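PDB 3L2B: probable manganase-dependent inorganic pyrophosphatase from Clostridium perfringens, which probably hydrolyses inorganic pyrophosphate with manganese as cofactor, under control of a CBS-domain regulatory region that binds AMP as inhibitor and diadenosine tetraphosphate as activator. Local coordinates for residues V197-D202 against Y220-E225; D15-L20 against S40-D45; G52-S57 against D188-K193. All coordinates share one frame; numbering follows the deposited sequence.

Overall arrangement
Both CBS units of the chain converge on one bound diadenosine tetraphosphate, shared with the second subunit, whose Ser-55 and Ser-57 also bond it. Interaction 2 belongs to the first unit, interaction 1 to the second, and interaction 3 pairs residues 188-193 with strand 50-55 of the first unit. Interactions 2 and 3, with centres about 11 Å apart, share a sheet: Val-43 N lies 2.8 Å from Gly-52 O, probably hydrogen-bonded. Interactions 1 and 3, about 17 Å apart between centres, meet where Pro-221 CD packs 3.5 Å from Met-53 CE, and both touch the ligand. Interaction 2 stands back, with the Pro-42 side chain about 10 Å from the ligand.

Interaction 1 (V197-D202 against Y220-E225); sequences VAVSTD and YPVIDE. With B4P (bis(adenosine)-5'-tetraphosphate), chain C.
Val-197 and Tyr-220 lie side by side at the end of a parallel strand pair where an adenine of the ligand joins the backbone. The tyrosine can be followed outward. CB passes near Val-199 CG1; with CG set beside the backbone N (chi1 -61°), the ring runs alongside Val-197, its CD1 side toward the carbonyl. At the ring edge, close to the ring plane, CD1 meets Val-197 O at 3.5 Å. The same CD1 is 3.6 Å from the ligand's N6A. One atom further, CE1 touches Val-197 CG1 at 3.8 Å, and the tip OH is hydrogen-bonded to Thr-215 OG1. A large ring suits this place because it fills the corner beside the adenine while its polar end is satisfied on the far side.

Both polar bonds from Val-197 to the adenine edge come from its backbone. Its N donates to N1A at 3.0 Å, almost straight at 174°, and its O accepts from N6A at 3.0 Å. In regular pairing this carbonyl would face an amide of the neighbouring strand, but Pro-221 has none and presents CD instead, leaving the oxygen to the ligand.

Beyond the pocket the ladder is regular: Val-199 N donates to Pro-221 O at 2.9 Å, Ile-223 N to Val-199 O at 2.8 Å, and Thr-201 N to Ile-223 O. Val-199 CG2 meets Val-222 CG2 at 3.7 Å, two branched residues that suit extended strands and bury well. Thr-201 CG2 lies across Val-222 CG1 at about a right angle.

These strands form a beta-alpha-beta unit with helix 205-215, whose Val-208 packs on Val-199. Strand 229-234 flanks strand 219-223 and sends Ile-233 to both valines, while Pro-221 and Ile-223 rest on Leu-50 of strand 50-55.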
loop_
_atom_site.group_PDB
_atom_site.type_symbol
_atom_site.label_atom_id
_atom_site.label_comp_id
_atom_site.label_asym_id
_atom_site.label_seq_id
_atom_site.Cartn_x
_atom_site.Cartn_y
_atom_site.Cartn_z
ATOM N N VAL A 197 -0.817 22.408 9.324
ATOM C CA VAL A 197 -0.916 23.854 9.220
ATOM C C VAL A 197 -2.255 24.219 8.605
ATOM O O VAL A 197 -2.548 23.882 7.462
ATOM C CB VAL A 197 0.249 24.436 8.392
ATOM C CG1 VAL A 197 0.147 25.948 8.318
ATOM C CG2 VAL A 197 1.605 23.993 8.988
ATOM N N ALA A 198 -3.073 24.889 9.412
ATOM C CA ALA A 198 -4.403 25.342 9.021
ATOM C C ALA A 198 -4.443 26.840 9.082
ATOM O O ALA A 198 -3.635 27.457 9.750
ATOM C CB ALA A 198 -5.434 24.780 9.960
ATOM N N VAL A 199 -5.409 27.418 8.391
ATOM C CA VAL A 199 -5.662 28.843 8.473
ATOM C C VAL A 199 -7.103 29.085 8.915
ATOM O O VAL A 199 -7.978 28.239 8.743
ATOM C CB VAL A 199 -5.362 29.553 7.140
ATOM C CG1 VAL A 199 -3.962 29.232 6.684
ATOM C CG2 VAL A 199 -6.344 29.162 6.077
ATOM N N SER A 200 -7.328 30.227 9.538
ATOM C CA SER A 200 -8.679 30.617 9.971
ATOM C C SER A 200 -9.316 31.611 9.010
ATOM O O SER A 200 -8.653 32.470 8.463
ATOM C CB SER A 200 -8.669 31.221 11.388
ATOM O OG SER A 200 -8.262 30.266 12.356
ATOM N N THR A 201 -10.623 31.482 8.839
ATOM C CA THR A 201 -11.415 32.424 8.037
ATOM C C THR A 201 -11.083 33.884 8.349
ATOM O O THR A 201 -11.070 34.746 7.466
ATOM C CB THR A 201 -12.930 32.247 8.282
ATOM O OG1 THR A 201 -13.164 32.160 9.684
ATOM C CG2 THR A 201 -13.484 31.002 7.603
ATOM N N ASP A 202 -10.834 34.179 9.618
ATOM C CA ASP A 202 -10.607 35.577 9.996
ATOM C C ASP A 202 -9.128 35.954 10.003
ATOM O O ASP A 202 -8.781 37.094 10.292
ATOM C CB ASP A 202 -11.342 35.966 11.295
ATOM C CG ASP A 202 -10.987 35.100 12.470
ATOM O OD1 ASP A 202 -10.237 34.110 12.306
ATOM O OD2 ASP A 202 -11.477 35.408 13.579
ATOM N N TYR A 220 -4.218 24.308 2.174
ATOM C CA TYR A 220 -4.364 24.509 3.617
ATOM C C TYR A 220 -5.827 24.439 4.103
ATOM O O TYR A 220 -6.708 25.102 3.572
ATOM C CB TYR A 220 -3.742 25.852 4.013
ATOM C CG TYR A 220 -2.256 25.953 3.727
ATOM C CD1 TYR A 220 -1.318 25.787 4.734
ATOM C CD2 TYR A 220 -1.797 26.231 2.442
ATOM C CE1 TYR A 220 0.032 25.893 4.471
ATOM C CE2 TYR A 220 -0.448 26.325 2.163
ATOM C CZ TYR A 220 0.468 26.159 3.179
ATOM O OH TYR A 220 1.813 26.243 2.884
ATOM N N PRO A 221 -6.094 23.620 5.116
ATOM C CA PRO A 221 -7.486 23.614 5.557
ATOM C C PRO A 221 -7.868 24.917 6.231
ATOM O O PRO A 221 -7.060 25.549 6.890
ATOM C CB PRO A 221 -7.555 22.427 6.514
ATOM C CG PRO A 221 -6.102 22.036 6.797
ATOM C CD PRO A 221 -5.327 22.468 5.622
ATOM N N VAL A 222 -9.095 25.329 5.987
ATOM C CA VAL A 222 -9.627 26.571 6.520
ATOM C C VAL A 222 -10.645 26.240 7.581
ATOM O O VAL A 222 -11.580 25.465 7.347
ATOM C CB VAL A 222 -10.319 27.391 5.428
ATOM C CG1 VAL A 222 -11.008 28.593 6.035
ATOM C CG2 VAL A 222 -9.286 27.782 4.328
ATOM N N ILE A 223 -10.427 26.814 8.757
ATOM C CA ILE A 223 -11.341 26.662 9.886
ATOM C C ILE A 223 -11.969 28.036 10.193
ATOM O O ILE A 223 -11.362 29.073 9.969
ATOM C CB ILE A 223 -10.642 26.066 11.165
ATOM C CG1 ILE A 223 -9.561 27.009 11.714
ATOM C CG2 ILE A 223 -10.033 24.678 10.887
ATOM C CD1 ILE A 223 -8.820 26.441 12.960
ATOM N N ASP A 224 -13.201 28.040 10.682
ATOM C CA ASP A 224 -13.854 29.309 10.990
ATOM C C ASP A 224 -13.505 29.816 12.392
ATOM O O ASP A 224 -12.635 29.255 13.088
ATOM C CB ASP A 224 -15.380 29.252 10.748
ATOM C CG ASP A 224 -16.118 28.406 11.766
ATOM O OD1 ASP A 224 -15.562 28.128 12.848
ATOM O OD2 ASP A 224 -17.246 27.982 11.451
ATOM N N GLU A 225 -14.198 30.889 12.781
ATOM C CA GLU A 225 -13.930 31.617 14.030
ATOM C C GLU A 225 -14.437 30.858 15.254
ATOM O O GLU A 225 -14.263 31.300 16.396
ATOM C CB GLU A 225 -14.538 33.027 13.986
ATOM C CG GLU A 225 -16.087 33.093 14.095
ATOM C CD GLU A 225 -16.827 32.820 12.769
ATOM O OE1 GLU A 225 -16.203 32.915 11.678
ATOM O OE2 GLU A 225 -18.040 32.500 12.835
HETATM P PA B4P C . 2.370 19.138 -0.515
HETATM O O1A B4P C . 3.717 19.713 -0.480
HETATM O O2A B4P C . 1.194 20.197 -0.325
HETATM O O3A B4P C . 2.305 18.292 -1.853
HETATM P PB B4P C . 1.025 17.799 -2.668
HETATM O O1B B4P C . 0.348 18.929 -3.327
HETATM O O2B B4P C . 0.079 16.915 -1.743
HETATM O O3B B4P C . 1.771 16.850 -3.722
HETATM P PG B4P C . 2.340 17.391 -5.120
HETATM O O1G B4P C . 3.013 18.688 -4.878
HETATM O O2G B4P C . 3.207 16.302 -5.880
HETATM O O3G B4P C . 1.026 17.550 -6.020
HETATM P PD B4P C . 1.170 17.910 -7.584
HETATM O O1D B4P C . -0.024 18.640 -8.038
HETATM O O2D B4P C . 2.549 18.690 -7.852
HETATM O O5E B4P C . 2.262 18.129 0.713
HETATM C C5E B4P C . 2.970 16.887 0.678
HETATM C C4E B4P C . 2.472 16.053 1.852
HETATM O O4E B4P C . 2.571 16.813 3.050
HETATM C C3E B4P C . 1.003 15.727 1.703
HETATM O O3E B4P C . 0.866 14.429 1.191
HETATM C C2E B4P C . 0.412 15.868 3.082
HETATM O O2E B4P C . 0.448 14.629 3.765
HETATM C C1E B4P C . 1.325 16.829 3.798
HETATM N N9A B4P C . 0.625 18.138 3.864
HETATM C C8A B4P C . -0.013 18.761 2.839
HETATM N N7A B4P C . -0.571 19.938 3.248
HETATM C C5A B4P C . -0.291 20.088 4.549
HETATM C C6A B4P C . -0.572 21.082 5.584
HETATM N N6A B4P C . -1.263 22.192 5.308
HETATM N N1A B4P C . -0.122 20.854 6.839
HETATM C C2A B4P C . 0.587 19.750 7.133
HETATM N N3A B4P C . 0.867 18.801 6.238
HETATM C C4A B4P C . 0.473 18.892 4.953
HETATM O O5F B4P C . 1.221 16.456 -8.220
HETATM C C5F B4P C . 0.128 15.578 -8.015
HETATM C C4F B4P C . 0.450 14.273 -8.693
HETATM O O4F B4P C . 0.509 14.484 -10.107
HETATM C C3F B4P C . 1.794 13.748 -8.241
HETATM O O3F B4P C . 1.632 12.741 -7.239
HETATM C C2F B4P C . 2.402 13.177 -9.513
HETATM O O2F B4P C . 2.030 11.816 -9.557
HETATM C C1F B4P C . 1.734 13.964 -10.641
HETATM N N9B B4P C . 2.692 14.999 -11.079
HETATM C C8B B4P C . 3.484 15.767 -10.304
HETATM N N7B B4P C . 4.262 16.569 -11.070
HETATM C C5B B4P C . 3.985 16.320 -12.353
HETATM C C6B B4P C . 4.455 16.817 -13.660
HETATM N N6B B4P C . 5.400 17.772 -13.742
HETATM N N1B B4P C . 3.908 16.286 -14.761
HETATM C C2B B4P C . 2.964 15.338 -14.703
HETATM N N3B B4P C . 2.501 14.828 -13.552
HETATM C C4B B4P C . 2.963 15.275 -12.358
#

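Interaction 2 (D15-L20 against S40-D45); sequences DKIAPL and SIPVAD
Leu-20 gives up more surface to this contact than any other residue, and it is gripped through both backbone and side chain. Its N donates to Pro-42 O at 2.8 Å, while its O accepts from Ala-44 N at 2.9 Å. One residue thus spans Val-43 with two bonds, a single bridge joining an otherwise irregular segment to strand 40-44. The same Leu-20 O also receives a CA-H...O contact from Val-43.

The leucine side chain meets Ile-41 at about a right angle. With CG1 anti to the backbone N (chi1 -169°) and the chain extended beyond it, Ile-41 carries CD1 to within 3.5 Å of Leu-20 CG. Its other branch, CG2, approaches Leu-20 CD1 equally closely, at 3.5 Å, which is tighter than usual for two carbons. Branched aliphatic residues suit this spot, since both are buried against helix 26-35, where Ile-32 touches each of them.

Pro-42, the next residue along the strand, meets Ile-17 and Pro-19. Its CD lies 3.8 Å from Ile-17 CD1, while its CG is 4.2 Å from Pro-19 CB. Having no N-H to offer, the proline contributes only its carbonyl to the pairing and a compact ring to the packing. Pro-19 also reaches along the strand to Ala-44, CB to CB at 3.8 Å, where the small methyl leaves room for the ring.

An extended lead-in, a helix and a strand that returns beside the lead-in form the opening of a CBS domain. The bond pattern at Leu-20 repeats in short form the one that Val-199 makes with Pro-221 and Ile-223.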
loop_
_atom_site.group_PDB
_atom_site.type_symbol
_atom_site.label_atom_id
_atom_site.label_comp_id
_atom_site.label_asym_id
_atom_site.label_seq_id
_atom_site.Cartn_x
_atom_site.Cartn_y
_atom_site.Cartn_z
ATOM N N ASP A 15 -12.114 25.996 -1.621
ATOM C CA ASP A 15 -12.692 24.694 -1.902
ATOM C C ASP A 15 -13.449 24.233 -0.678
ATOM O O ASP A 15 -12.864 23.988 0.386
ATOM C CB ASP A 15 -11.613 23.662 -2.239
ATOM C CG ASP A 15 -10.649 24.139 -3.303
ATOM O OD1 ASP A 15 -11.084 24.681 -4.339
ATOM O OD2 ASP A 15 -9.436 23.958 -3.097
ATOM N N LYS A 16 -14.758 24.122 -0.830
ATOM C CA LYS A 16 -15.571 23.518 0.198
ATOM C C LYS A 16 -15.352 22.039 0.041
ATOM O O LYS A 16 -15.632 21.471 -1.001
ATOM C CB LYS A 16 -17.046 23.866 0.034
ATOM C CG LYS A 16 -17.334 25.352 0.022
ATOM C CD LYS A 16 -16.952 26.034 1.341
ATOM C CE LYS A 16 -16.967 27.566 1.200
ATOM N NZ LYS A 16 -18.076 28.083 0.321
ATOM N N ILE A 17 -14.780 21.420 1.052
ATOM C CA ILE A 17 -14.614 19.966 1.037
ATOM C C ILE A 17 -15.315 19.456 2.247
ATOM O O ILE A 17 -15.036 19.918 3.350
ATOM C CB ILE A 17 -13.148 19.513 1.194
ATOM C CG1 ILE A 17 -12.166 20.399 0.420
ATOM C CG2 ILE A 17 -13.005 18.032 0.798
ATOM C CD1 ILE A 17 -10.725 20.090 0.796
ATOM N N ALA A 18 -16.218 18.513 2.050
ATOM C CA ALA A 18 -16.824 17.812 3.183
ATOM C C ALA A 18 -15.750 16.925 3.817
ATOM O O ALA A 18 -15.181 16.084 3.143
ATOM C CB ALA A 18 -18.037 16.962 2.735
ATOM N N PRO A 19 -15.441 17.147 5.098
ATOM C CA PRO A 19 -14.372 16.368 5.755
ATOM C C PRO A 19 -14.747 14.949 6.086
ATOM O O PRO A 19 -15.909 14.631 6.219
ATOM C CB PRO A 19 -14.104 17.133 7.051
ATOM C CG PRO A 19 -15.307 18.010 7.263
ATOM C CD PRO A 19 -15.987 18.213 5.957
ATOM N N LEU A 20 -13.730 14.110 6.204
ATOM C CA LEU A 20 -13.906 12.730 6.628
ATOM C C LEU A 20 -14.087 12.617 8.137
ATOM O O LEU A 20 -13.432 13.307 8.925
ATOM C CB LEU A 20 -12.674 11.908 6.233
ATOM C CG LEU A 20 -12.426 11.796 4.733
ATOM C CD1 LEU A 20 -11.192 10.990 4.473
ATOM C CD2 LEU A 20 -13.643 11.170 4.023
ATOM N N SER A 40 -5.427 15.708 -1.012
ATOM C CA SER A 40 -5.623 15.587 0.431
ATOM C C SER A 40 -7.041 15.942 0.809
ATOM O O SER A 40 -7.817 16.477 -0.001
ATOM C CB SER A 40 -4.661 16.469 1.186
ATOM O OG SER A 40 -5.011 17.808 0.960
ATOM N N ILE A 41 -7.381 15.599 2.045
ATOM C CA ILE A 41 -8.742 15.764 2.537
ATOM C C ILE A 41 -8.743 15.873 4.051
ATOM O O ILE A 41 -8.097 15.088 4.745
ATOM C CB ILE A 41 -9.666 14.622 2.075
ATOM C CG1 ILE A 41 -11.135 14.955 2.368
ATOM C CG2 ILE A 41 -9.255 13.315 2.722
ATOM C CD1 ILE A 41 -12.122 13.881 1.908
ATOM N N PRO A 42 -9.424 16.893 4.575
ATOM C CA PRO A 42 -9.447 17.088 6.029
ATOM C C PRO A 42 -10.269 16.039 6.790
ATOM O O PRO A 42 -11.241 15.478 6.294
ATOM C CB PRO A 42 -10.037 18.489 6.177
ATOM C CG PRO A 42 -10.868 18.681 4.930
ATOM C CD PRO A 42 -10.178 17.927 3.845
ATOM N N VAL A 43 -9.813 15.759 7.990
ATOM C CA VAL A 43 -10.494 14.853 8.888
ATOM C C VAL A 43 -11.016 15.676 10.073
ATOM O O VAL A 43 -10.282 16.485 10.653
ATOM C CB VAL A 43 -9.554 13.767 9.403
ATOM C CG1 VAL A 43 -10.318 12.765 10.258
ATOM C CG2 VAL A 43 -8.807 13.079 8.224
ATOM N N ALA A 44 -12.287 15.473 10.402
ATOM C CA ALA A 44 -12.973 16.269 11.454
ATOM C C ALA A 44 -13.857 15.428 12.347
ATOM O O ALA A 44 -14.430 14.439 11.906
ATOM C CB ALA A 44 -13.818 17.373 10.824
ATOM N N ASP A 45 -13.978 15.859 13.601
ATOM C CA ASP A 45 -14.830 15.179 14.583
ATOM C C ASP A 45 -16.305 15.453 14.355
ATOM O O ASP A 45 -16.704 16.085 13.382
ATOM C CB ASP A 45 -14.418 15.491 16.040
ATOM C CG ASP A 45 -14.739 16.911 16.482
ATOM O OD1 ASP A 45 -15.550 17.623 15.859
ATOM O OD2 ASP A 45 -14.130 17.322 17.480
#

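Interaction 3 (G52-S57 against D188-K193); sequences GMLSTS and DYVMTK. With B4P (bis(adenosine)-5'-tetraphosphate), chain C.
One face of an adenine of the ligand is covered by Met-53, and Thr-192 CG2 approaches its N3A edge obliquely from that same side. Met-53 lays SD over the purine, 3.7 Å from N7A, its CE covering the same face. A flexible, polarisable methionine suits a flat aromatic surface.

Beyond the methionine side chain, Met-53 N donates to Thr-192 O at 3.0 Å and Thr-192 N to Met-53 O at 2.8 Å, the second bond markedly bent (136°). This is a single antiparallel hydrogen-bonded pair. A water then links Met-53 O and Thr-192 OG1 to ribose O2E; Asn-58 ND2 also bonds that threonine oxygen. Ser-57 OG lies 2.7 Å from O2E, while Ser-55 is the N-cap of helix 56-64.

Next to the pair, Gly-52 CA comes 3.2 Å from Thr-192 O, a closeness its missing side chain permits. On the other flank, Leu-54 CD1 meets Val-190 CG1 at 3.7 Å.

Strand 50-55 is thus flanked along one edge by strand 40-44 and along the other by the segment leaving helix 187-190, while Leu-54 also packs on helix 26-35 through Ala-29 and Met-33.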
loop_
_atom_site.group_PDB
_atom_site.type_symbol
_atom_site.label_atom_id
_atom_site.label_comp_id
_atom_site.label_asym_id
_atom_site.label_seq_id
_atom_site.Cartn_x
_atom_site.Cartn_y
_atom_site.Cartn_z
ATOM N N GLY A 52 -7.314 16.448 11.761
ATOM C CA GLY A 52 -6.119 16.263 10.929
ATOM C C GLY A 52 -6.389 16.271 9.433
ATOM O O GLY A 52 -7.422 16.764 8.955
ATOM N N MET A 53 -5.444 15.694 8.704
ATOM C CA MET A 53 -5.485 15.654 7.242
ATOM C C MET A 53 -4.901 14.352 6.658
ATOM O O MET A 53 -3.885 13.835 7.128
ATOM C CB MET A 53 -4.730 16.851 6.675
ATOM C CG MET A 53 -4.774 16.934 5.157
ATOM S SD MET A 53 -3.443 17.992 4.506
ATOM C CE MET A 53 -4.357 19.484 4.073
ATOM N N LEU A 54 -5.604 13.849 5.650
ATOM C CA LEU A 54 -5.214 12.664 4.916
ATOM C C LEU A 54 -4.647 13.007 3.520
ATOM O O LEU A 54 -5.262 13.701 2.735
ATOM C CB LEU A 54 -6.407 11.726 4.742
ATOM C CG LEU A 54 -5.934 10.332 4.293
ATOM C CD1 LEU A 54 -5.195 9.631 5.431
ATOM C CD2 LEU A 54 -7.088 9.486 3.730
ATOM N N SER A 55 -3.464 12.507 3.238
ATOM C CA SER A 55 -2.918 12.590 1.867
ATOM C C SER A 55 -2.440 11.231 1.394
ATOM O O SER A 55 -2.339 10.271 2.178
ATOM C CB SER A 55 -1.711 13.485 1.855
ATOM O OG SER A 55 -0.617 12.717 2.323
ATOM N N THR A 56 -2.043 11.166 0.131
ATOM C CA THR A 56 -1.442 9.920 -0.372
ATOM C C THR A 56 -0.050 9.669 0.212
ATOM O O THR A 56 0.406 8.553 0.168
ATOM C CB THR A 56 -1.377 9.831 -1.896
ATOM O OG1 THR A 56 -0.483 10.821 -2.394
ATOM C CG2 THR A 56 -2.772 10.009 -2.512
ATOM N N SER A 57 0.587 10.688 0.783
ATOM C CA SER A 57 1.842 10.501 1.521
ATOM C C SER A 57 1.660 9.710 2.822
ATOM O O SER A 57 2.462 8.837 3.143
ATOM C CB SER A 57 2.498 11.838 1.820
ATOM O OG SER A 57 1.832 12.540 2.859
ATOM N N ASP A 188 -7.807 8.230 11.080
ATOM C CA ASP A 188 -7.181 8.950 12.210
ATOM C C ASP A 188 -5.955 8.249 12.746
ATOM O O ASP A 188 -5.168 8.848 13.472
ATOM C CB ASP A 188 -8.166 9.295 13.347
ATOM C CG ASP A 188 -8.568 8.088 14.183
ATOM O OD1 ASP A 188 -9.093 8.295 15.276
ATOM O OD2 ASP A 188 -8.419 6.940 13.729
ATOM N N TYR A 189 -5.751 6.993 12.363
ATOM C CA TYR A 189 -4.482 6.345 12.705
ATOM C C TYR A 189 -3.366 6.814 11.792
ATOM O O TYR A 189 -2.207 6.828 12.172
ATOM C CB TYR A 189 -4.566 4.839 12.605
ATOM C CG TYR A 189 -3.296 4.122 13.062
ATOM C CD1 TYR A 189 -2.893 4.164 14.387
ATOM C CD2 TYR A 189 -2.512 3.405 12.165
ATOM C CE1 TYR A 189 -1.745 3.472 14.824
ATOM C CE2 TYR A 189 -1.345 2.725 12.585
ATOM C CZ TYR A 189 -0.975 2.755 13.914
ATOM O OH TYR A 189 0.160 2.082 14.337
ATOM N N VAL A 190 -3.755 7.223 10.597
ATOM C CA VAL A 190 -2.813 7.422 9.470
ATOM C C VAL A 190 -2.563 8.894 9.135
ATOM O O VAL A 190 -1.503 9.291 8.697
ATOM C CB VAL A 190 -3.361 6.671 8.231
ATOM C CG1 VAL A 190 -2.833 7.257 6.923
ATOM C CG2 VAL A 190 -3.012 5.218 8.342
ATOM N N MET A 191 -3.571 9.701 9.388
ATOM C CA MET A 191 -3.578 11.100 8.989
ATOM C C MET A 191 -2.479 11.887 9.677
ATOM O O MET A 191 -2.028 11.554 10.765
ATOM C CB MET A 191 -4.952 11.730 9.307
ATOM C CG MET A 191 -5.171 12.003 10.800
ATOM S SD MET A 191 -6.888 12.369 11.258
ATOM C CE MET A 191 -6.594 12.474 13.031
ATOM N N THR A 192 -2.069 12.955 9.020
ATOM C CA THR A 192 -1.221 13.973 9.653
ATOM C C THR A 192 -2.022 14.667 10.767
ATOM O O THR A 192 -3.085 15.209 10.512
ATOM C CB THR A 192 -0.737 15.048 8.605
ATOM O OG1 THR A 192 -0.114 14.401 7.477
ATOM C CG2 THR A 192 0.243 16.052 9.250
ATOM N N LYS A 193 -1.517 14.604 11.996
ATOM C CA LYS A 193 -2.143 15.276 13.151
ATOM C C LYS A 193 -1.277 16.432 13.603
ATOM O O LYS A 193 -1.669 17.600 13.564
ATOM C CB LYS A 193 -2.322 14.309 14.320
ATOM C CG LYS A 193 -3.361 13.224 14.077
ATOM C CD LYS A 193 -3.267 12.092 15.080
ATOM C CE LYS A 193 -2.162 11.071 14.697
ATOM N NZ LYS A 193 -2.435 10.239 13.439
HETATM P PA B4P C . 2.370 19.138 -0.515
HETATM O O1A B4P C . 3.717 19.713 -0.480
HETATM O O2A B4P C . 1.194 20.197 -0.325
HETATM O O3A B4P C . 2.305 18.292 -1.853
HETATM P PB B4P C . 1.025 17.799 -2.668
HETATM O O1B B4P C . 0.348 18.929 -3.327
HETATM O O2B B4P C . 0.079 16.915 -1.743
HETATM O O3B B4P C . 1.771 16.850 -3.722
HETATM P PG B4P C . 2.340 17.391 -5.120
HETATM O O1G B4P C . 3.013 18.688 -4.878
HETATM O O2G B4P C . 3.207 16.302 -5.880
HETATM O O3G B4P C . 1.026 17.550 -6.020
HETATM P PD B4P C . 1.170 17.910 -7.584
HETATM O O1D B4P C . -0.024 18.640 -8.038
HETATM O O2D B4P C . 2.549 18.690 -7.852
HETATM O O5E B4P C . 2.262 18.129 0.713
HETATM C C5E B4P C . 2.970 16.887 0.678
HETATM C C4E B4P C . 2.472 16.053 1.852
HETATM O O4E B4P C . 2.571 16.813 3.050
HETATM C C3E B4P C . 1.003 15.727 1.703
HETATM O O3E B4P C . 0.866 14.429 1.191
HETATM C C2E B4P C . 0.412 15.868 3.082
HETATM O O2E B4P C . 0.448 14.629 3.765
HETATM C C1E B4P C . 1.325 16.829 3.798
HETATM N N9A B4P C . 0.625 18.138 3.864
HETATM C C8A B4P C . -0.013 18.761 2.839
HETATM N N7A B4P C . -0.571 19.938 3.248
HETATM C C5A B4P C . -0.291 20.088 4.549
HETATM C C6A B4P C . -0.572 21.082 5.584
HETATM N N6A B4P C . -1.263 22.192 5.308
HETATM N N1A B4P C . -0.122 20.854 6.839
HETATM C C2A B4P C . 0.587 19.750 7.133
HETATM N N3A B4P C . 0.867 18.801 6.238
HETATM C C4A B4P C . 0.473 18.892 4.953
HETATM O O5F B4P C . 1.221 16.456 -8.220
HETATM C C5F B4P C . 0.128 15.578 -8.015
HETATM C C4F B4P C . 0.450 14.273 -8.693
HETATM O O4F B4P C . 0.509 14.484 -10.107
HETATM C C3F B4P C . 1.794 13.748 -8.241
HETATM O O3F B4P C . 1.632 12.741 -7.239
HETATM C C2F B4P C . 2.402 13.177 -9.513
HETATM O O2F B4P C . 2.030 11.816 -9.557
HETATM C C1F B4P C . 1.734 13.964 -10.641
HETATM N N9B B4P C . 2.692 14.999 -11.079
HETATM C C8B B4P C . 3.484 15.767 -10.304
HETATM N N7B B4P C . 4.262 16.569 -11.070
HETATM C C5B B4P C . 3.985 16.320 -12.353
HETATM C C6B B4P C . 4.455 16.817 -13.660
HETATM N N6B B4P C . 5.400 17.772 -13.742
HETATM N N1B B4P C . 3.908 16.286 -14.761
HETATM C C2B B4P C . 2.964 15.338 -14.703
HETATM N N3B B4P C . 2.501 14.828 -13.552
HETATM C C4B B4P C . 2.963 15.275 -12.358
HETATM O O HOH W 1 -1.583 14.505 5.182
#